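Side-chain contacts in arylalkylamine N-Acetyltransferase like 5b (Aedes aegypti, PDB 4FD4), which probably transfers acyl groups from acyl-coenzyme A, acetyl-coenzyme A among them, to the amine of arylalkylamines such as serotonin and dopamine: residues 19-22 against 23-27; 26-29 against 30-34; 174-178 against 179-183. All blocks are in the same frame, centred on the assembly; numbering follows the deposited sequence.

Contact 1. Residues 19-22 against 23-27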
# COMPACT_ATOMS: atom_id res chain seq x y z
N GLN A 19 3.14 11.98 -13.55
CA GLN A 19 1.83 11.37 -13.72
C GLN A 19 1.49 10.44 -12.55
O GLN A 19 0.34 10.39 -12.11
CB GLN A 19 1.71 10.64 -15.06
CG GLN A 19 1.81 11.56 -16.26
CD GLN A 19 3.24 11.78 -16.70
OE1 GLN A 19 3.97 12.60 -16.13
NE2 GLN A 19 3.67 11.04 -17.73
N VAL A 20 2.49 9.72 -12.04
CA VAL A 20 2.20 8.82 -10.92
C VAL A 20 1.78 9.73 -9.77
O VAL A 20 0.75 9.50 -9.13
CB VAL A 20 3.42 7.95 -10.55
CG1 VAL A 20 3.11 7.07 -9.34
CG2 VAL A 20 3.83 7.06 -11.76
N ARG A 21 2.53 10.82 -9.58
CA ARG A 21 2.22 11.73 -8.50
C ARG A 21 0.75 12.13 -8.64
O ARG A 21 -0.04 12.08 -7.67
CB ARG A 21 3.15 12.96 -8.53
CG ARG A 21 3.18 13.79 -7.23
CD ARG A 21 3.78 15.20 -7.44
NE ARG A 21 5.17 15.17 -7.88
CZ ARG A 21 6.23 15.15 -7.07
NH1 ARG A 21 6.05 15.14 -5.75
NH2 ARG A 21 7.46 15.13 -7.57
N GLU A 22 0.34 12.55 -9.82
CA GLU A 22 -1.03 13.03 -9.98
C GLU A 22 -2.04 11.98 -9.64
O GLU A 22 -2.98 12.30 -8.98
CB GLU A 22 -1.33 13.55 -11.38
CG GLU A 22 -2.73 14.21 -11.50
CD GLU A 22 -3.92 13.23 -11.79
OE1 GLU A 22 -3.77 12.19 -12.45
OE2 GLU A 22 -5.05 13.54 -11.39
N ILE A 23 -1.87 10.75 -10.11
CA ILE A 23 -2.92 9.78 -9.82
C ILE A 23 -2.99 9.57 -8.31
O ILE A 23 -4.09 9.44 -7.73
CB ILE A 23 -2.78 8.46 -10.65
CG1 ILE A 23 -3.96 7.52 -10.38
CG2 ILE A 23 -1.43 7.80 -10.44
CD1 ILE A 23 -5.23 7.89 -11.13
N LEU A 24 -1.83 9.60 -7.64
CA LEU A 24 -1.85 9.41 -6.19
C LEU A 24 -2.62 10.54 -5.53
O LEU A 24 -3.43 10.31 -4.63
CB LEU A 24 -0.43 9.32 -5.61
CG LEU A 24 0.37 8.05 -5.91
CD1 LEU A 24 1.81 8.19 -5.37
CD2 LEU A 24 -0.30 6.80 -5.33
N HIS A 25 -2.38 11.76 -5.98
CA HIS A 25 -3.09 12.91 -5.40
C HIS A 25 -4.59 12.73 -5.61
O HIS A 25 -5.39 13.10 -4.75
CB HIS A 25 -2.67 14.20 -6.11
CG HIS A 25 -1.52 14.91 -5.48
ND1 HIS A 25 -1.65 16.17 -4.91
CD2 HIS A 25 -0.21 14.59 -5.36
CE1 HIS A 25 -0.48 16.57 -4.47
NE2 HIS A 25 0.42 15.63 -4.72
N ARG A 26 -4.98 12.16 -6.75
CA ARG A 26 -6.38 12.28 -7.19
C ARG A 26 -7.29 11.21 -6.60
O ARG A 26 -8.39 11.50 -6.13
CB ARG A 26 -6.47 12.26 -8.72
CG ARG A 26 -7.80 12.79 -9.29
CD ARG A 26 -7.83 12.71 -10.81
NE ARG A 26 -8.18 11.38 -11.29
CZ ARG A 26 -7.52 10.70 -12.23
NH1 ARG A 26 -7.92 9.48 -12.59
NH2 ARG A 26 -6.45 11.24 -12.80
N ILE A 27 -6.82 9.96 -6.63
CA ILE A 27 -7.68 8.85 -6.24
C ILE A 27 -7.20 8.08 -5.02
O ILE A 27 -7.96 7.34 -4.41
CB ILE A 27 -7.86 7.84 -7.40
CG1 ILE A 27 -6.54 7.14 -7.72
CG2 ILE A 27 -8.42 8.55 -8.65
CD1 ILE A 27 -6.72 5.92 -8.63
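Ile23 N is hydrogen-bonded to Gln19 O at 3.0 Å within helix 17-28. Ile23 CG1 stands anti to the backbone N (chi1 -176°), which leaves the CG2 methyl between N and carbonyl carbon, pressed close to Val20 O (3.1 Å). A branched aliphatic residue suits this position because the side chain also packs on Phe72 and Val75 of strand 71-81. Leu24 N bonds in turn to Val20 O, and Leu24 CD1 lies 4.3 Å from Val20 CG1; the two apolar residues form part of the buried stripe that the helix presents to Leu53 of helix 46-53. His25 N is bonded to Arg21 O at 2.9 Å. His25 CD2 lies 4.0 Å from Arg21 CG, with Arg21 O at the ring edge. The two side chains point the same way, and both reach Glu49: Arg21 NH1 through a salt bridge and His25 NE2 through a weak hydrogen bond. The bond from Arg26 N to Glu22 O is weak as the helix widens into a pi-type turn. Arg26 forms a salt bridge with Glu22, whose OE2 receives NH2 on its syn lone pair at 3.0 Å while OE1 lies 2.9 Å from the same nitrogen. Carboxylate and guanidinium planes are 25° apart. A bend at chi2 (-85°) turns the Glu22 carboxylate toward its partner, and Arg26 NH1 has a second anion in Asp135. Apolar residues inward and an i to i+4 Glu-Arg pair along the partly exposed flank mark an amphipathic helix, here the first of the GNAT fold, packed against its central sheet.

Contact 2. Residues 26-29 against 30-34. With GOL (glycerol), chain D.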
# COMPACT_ATOMS: atom_id res chain seq x y z
N ARG A 26 -4.98 12.16 -6.75
CA ARG A 26 -6.38 12.28 -7.19
C ARG A 26 -7.29 11.21 -6.60
O ARG A 26 -8.39 11.50 -6.13
CB ARG A 26 -6.47 12.26 -8.72
CG ARG A 26 -7.80 12.79 -9.29
CD ARG A 26 -7.83 12.71 -10.81
NE ARG A 26 -8.18 11.38 -11.29
CZ ARG A 26 -7.52 10.70 -12.23
NH1 ARG A 26 -7.92 9.48 -12.59
NH2 ARG A 26 -6.45 11.24 -12.80
N ILE A 27 -6.82 9.96 -6.63
CA ILE A 27 -7.68 8.85 -6.24
C ILE A 27 -7.20 8.08 -5.02
O ILE A 27 -7.96 7.34 -4.41
CB ILE A 27 -7.86 7.84 -7.40
CG1 ILE A 27 -6.54 7.14 -7.72
CG2 ILE A 27 -8.42 8.55 -8.65
CD1 ILE A 27 -6.72 5.92 -8.63
N TYR A 28 -5.93 8.26 -4.64
CA TYR A 28 -5.42 7.47 -3.52
C TYR A 28 -5.50 8.19 -2.17
O TYR A 28 -6.28 7.80 -1.29
CB TYR A 28 -3.98 6.99 -3.78
CG TYR A 28 -3.39 6.29 -2.57
CD1 TYR A 28 -3.91 5.09 -2.11
CD2 TYR A 28 -2.30 6.84 -1.90
CE1 TYR A 28 -3.37 4.45 -0.99
CE2 TYR A 28 -1.75 6.21 -0.80
CZ TYR A 28 -2.29 5.02 -0.34
OH TYR A 28 -1.73 4.41 0.77
N TYR A 29 -4.70 9.24 -2.00
CA TYR A 29 -4.63 9.95 -0.73
C TYR A 29 -5.97 10.46 -0.19
O TYR A 29 -6.26 10.32 1.00
CB TYR A 29 -3.60 11.09 -0.81
CG TYR A 29 -2.17 10.59 -0.80
CD1 TYR A 29 -1.66 9.89 0.29
CD2 TYR A 29 -1.32 10.82 -1.88
CE1 TYR A 29 -0.35 9.42 0.30
CE2 TYR A 29 -0.00 10.36 -1.87
CZ TYR A 29 0.47 9.66 -0.78
OH TYR A 29 1.78 9.21 -0.76
N PRO A 30 -6.82 11.04 -1.06
CA PRO A 30 -8.09 11.58 -0.55
C PRO A 30 -9.00 10.53 0.06
O PRO A 30 -9.94 10.85 0.77
CB PRO A 30 -8.75 12.16 -1.82
CG PRO A 30 -7.60 12.49 -2.71
CD PRO A 30 -6.60 11.38 -2.48
N GLU A 31 -8.71 9.28 -0.21
CA GLU A 31 -9.54 8.24 0.27
C GLU A 31 -8.93 7.25 1.21
O GLU A 31 -9.66 6.56 1.89
CB GLU A 31 -10.11 7.47 -0.90
CG GLU A 31 -10.99 8.29 -1.78
CD GLU A 31 -12.25 8.70 -1.07
OE1 GLU A 31 -12.65 9.86 -1.19
OE2 GLU A 31 -12.83 7.84 -0.38
N GLU A 32 -7.63 7.14 1.21
CA GLU A 32 -6.92 6.14 2.02
C GLU A 32 -7.26 6.25 3.51
O GLU A 32 -7.08 7.31 4.11
CB GLU A 32 -5.40 6.21 1.81
CG GLU A 32 -4.55 5.45 2.84
CD GLU A 32 -4.97 4.00 3.02
OE1 GLU A 32 -5.37 3.35 2.03
OE2 GLU A 32 -4.91 3.53 4.18
N GLY A 33 -7.77 5.17 4.08
CA GLY A 33 -8.21 5.16 5.46
C GLY A 33 -7.17 5.66 6.45
O GLY A 33 -7.46 6.49 7.31
N ILE A 34 -5.94 5.17 6.33
CA ILE A 34 -4.89 5.59 7.25
C ILE A 34 -4.68 7.11 7.21
O ILE A 34 -4.79 7.78 8.24
CB ILE A 34 -3.58 4.81 7.04
CG1 ILE A 34 -3.80 3.34 7.42
CG2 ILE A 34 -2.45 5.40 7.86
CD1 ILE A 34 -2.63 2.42 7.09
C1 GOL D . -4.59 -1.24 0.25
O1 GOL D . -5.97 -1.33 0.50
C2 GOL D . -4.23 0.23 0.24
O2 GOL D . -3.94 0.62 -1.09
C3 GOL D . -3.04 0.45 1.17
O3 GOL D . -3.03 1.78 1.63
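Tyr28 and Glu32 meet where helix 17-28 gives way to the turn leading into helix 33-37. The tight part starts at the backbone: Tyr28 O accepts two amides, Glu32 N at 2.9 Å and Glu31 N at 3.0 Å, the first nearly in line with the carbonyl and the second from well above its plane. One oxygen thus holds both residues after Pro30. Across the turn, Glu32 CB sits over one face of the Tyr28 ring, 4.2 Å from the centroid and displaced toward the rim, a CH-pi contact. The two side chains run side by side, so that Glu32 CG comes 3.6 Å from Tyr28 OH. Tyr28 CD2 in turn lies over the centre of the Tyr29 ring, whose hydroxyl is bonded to Asp48 and Ser52.

Pro30 and Glu31 make up the open side. Proline fits this turn because it has no N-H to be satisfied there; its ring packs by CD against Tyr29 CB (3.4 Å), and CG rests near Arg26 O, but the residue is exposed. Glu31 is exposed too, its side chain leading off the turn with little more than CB near Tyr28 O.

At the far end of the Tyr28 ring a glycerol, probably from the crystallisation liquor, fills a polar site. It shares a hydrogen bond between O3 and Tyr28 OH and gives a weak one from O3 to Glu32 OE1. This glycerol is also hydrogen-bonded to Leu132 N and Thr168 N, and a second glycerol reaches Tyr28 OH.

Glu32 OE2 also accepts from Ile34 N at 2.9 Å, from above the carboxylate plane, its chain bent at chi2 (52°). Such a side-chain bond to the amide two residues on is the signature of an N-cap, here opening helix 33-37.

Contact 3. Residues 174-178 against 179-183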
# COMPACT_ATOMS: atom_id res chain seq x y z
N LYS A 174 -11.39 -8.28 -0.09
CA LYS A 174 -12.13 -9.26 -0.88
C LYS A 174 -11.35 -9.78 -2.10
O LYS A 174 -11.39 -10.97 -2.42
CB LYS A 174 -13.49 -8.69 -1.32
CG LYS A 174 -14.63 -9.16 -0.43
CD LYS A 174 -15.41 -7.99 0.14
CE LYS A 174 -16.35 -8.45 1.25
NZ LYS A 174 -15.60 -8.92 2.45
N LEU A 175 -10.64 -8.87 -2.77
CA LEU A 175 -9.79 -9.21 -3.90
C LEU A 175 -8.69 -10.13 -3.42
O LEU A 175 -8.49 -11.21 -3.98
CB LEU A 175 -9.17 -7.96 -4.49
CG LEU A 175 -10.10 -6.99 -5.20
CD1 LEU A 175 -9.38 -5.68 -5.48
CD2 LEU A 175 -10.60 -7.60 -6.50
N ALA A 176 -7.97 -9.68 -2.39
CA ALA A 176 -6.86 -10.45 -1.84
C ALA A 176 -7.29 -11.89 -1.60
O ALA A 176 -6.63 -12.84 -2.05
CB ALA A 176 -6.36 -9.82 -0.56
N GLU A 177 -8.40 -12.05 -0.89
CA GLU A 177 -8.93 -13.37 -0.61
C GLU A 177 -9.23 -14.12 -1.90
O GLU A 177 -8.82 -15.26 -2.08
CB GLU A 177 -10.17 -13.28 0.29
CG GLU A 177 -9.84 -13.42 1.78
CD GLU A 177 -10.71 -12.55 2.68
OE1 GLU A 177 -11.75 -12.03 2.21
OE2 GLU A 177 -10.34 -12.38 3.86
N LYS A 178 -9.93 -13.45 -2.82
CA LYS A 178 -10.27 -14.03 -4.12
C LYS A 178 -9.05 -14.53 -4.87
O LYS A 178 -9.08 -15.62 -5.46
CB LYS A 178 -11.02 -13.01 -4.98
CG LYS A 178 -11.32 -13.50 -6.40
CD LYS A 178 -12.13 -12.47 -7.20
CE LYS A 178 -13.03 -13.15 -8.24
NZ LYS A 178 -12.60 -12.91 -9.65
N LEU A 179 -7.98 -13.75 -4.86
CA LEU A 179 -6.78 -14.11 -5.62
C LEU A 179 -5.84 -15.00 -4.81
O LEU A 179 -4.64 -15.09 -5.12
CB LEU A 179 -6.05 -12.87 -6.16
CG LEU A 179 -6.69 -12.10 -7.33
CD1 LEU A 179 -7.94 -11.35 -6.91
CD2 LEU A 179 -5.68 -11.12 -7.95
N GLY A 180 -6.38 -15.64 -3.77
CA GLY A 180 -5.67 -16.69 -3.07
C GLY A 180 -4.81 -16.25 -1.90
O GLY A 180 -3.98 -17.02 -1.42
N MET A 181 -5.00 -15.02 -1.45
CA MET A 181 -4.26 -14.51 -0.31
C MET A 181 -5.00 -14.81 1.00
O MET A 181 -6.22 -14.61 1.09
CB MET A 181 -4.02 -13.00 -0.46
CG MET A 181 -3.32 -12.61 -1.76
SD MET A 181 -2.92 -10.85 -1.87
CE MET A 181 -1.49 -10.75 -0.80
N GLU A 182 -4.28 -15.31 2.00
CA GLU A 182 -4.85 -15.57 3.31
C GLU A 182 -4.55 -14.37 4.21
O GLU A 182 -3.39 -13.97 4.33
CB GLU A 182 -4.23 -16.85 3.90
CG GLU A 182 -4.67 -17.21 5.33
CD GLU A 182 -3.79 -18.30 5.97
OE1 GLU A 182 -2.80 -18.72 5.33
OE2 GLU A 182 -4.09 -18.73 7.11
N CYS A 183 -5.58 -13.79 4.82
CA CYS A 183 -5.36 -12.76 5.84
C CYS A 183 -4.84 -13.40 7.12
O CYS A 183 -5.52 -14.22 7.73
CB CYS A 183 -6.64 -12.00 6.16
SG CYS A 183 -6.57 -11.15 7.78
O HOH W 1 -8.43 -14.74 4.54
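Ala176 O and Met181 N, 2.8 Å apart, form the wide 6→1 hydrogen bond, reaching back five residues, that ends helix 170-178. Before it, Leu179 N still makes a regular helical bond to Leu175 O (2.7 Å). Inside it, the N-H of Gly180 donates to Glu177 O at 3.0 Å, approaching from far above the carbonyl plane. The carbonyls of Leu175, Ala176 and Glu177 thus each receive an amide N-H, from Leu179, Met181 and Gly180 respectively. Gly180 has phi 89°, where a side chain would be pressed against the preceding carbonyl, so glycine suits the site.

The reversal carries Met181 back alongside the helix. Its CG lies anti to its own carbonyl carbon (chi1 -55°), which brings SD to 3.8 Å from Ala176 CB, and a residue as small as alanine lets the thioether lie close; Met152 and Ile163 also pack on Met181. Leu179 CD1 lies 4.3 Å from Leu175 CB, while Leu179 O takes a hydrogen bond from Lys215 NZ.

The exposed flank is joined through polar groups. Met181 O faces Glu177 CA at 3.4 Å in a nearly straight CA-H...O contact. One water donates to Glu177 OE2 (3.1 Å) and accepts from Cys183 N (3.0 Å). Lys178 NZ turns elsewhere, to Gln145. This Schellman motif implies that three carbonyls at the helix end stay paired while the chain turns directly into an edge strand.

Contacts 1 and 2 are successive parts of one region: they share Arg26 and Ile27, and both use helix 17-28, with centres 10 Å apart. Contact 1 is partly buried and relies on mostly regular helical bonding with an ion pair, whereas contact 2 lies at the surface, where a turn, a CH-pi contact and an N-cap replace the repeating pattern. Contact 3 stands apart, its centre 26 Å from contact 1 and 21 Å from contact 2. Partly buried like contact 1, it passes from a helix into a strand, whereas contact 2 passes from one helix to the next; it uses backbone amides and a bridging water where contact 2 uses a carboxylate.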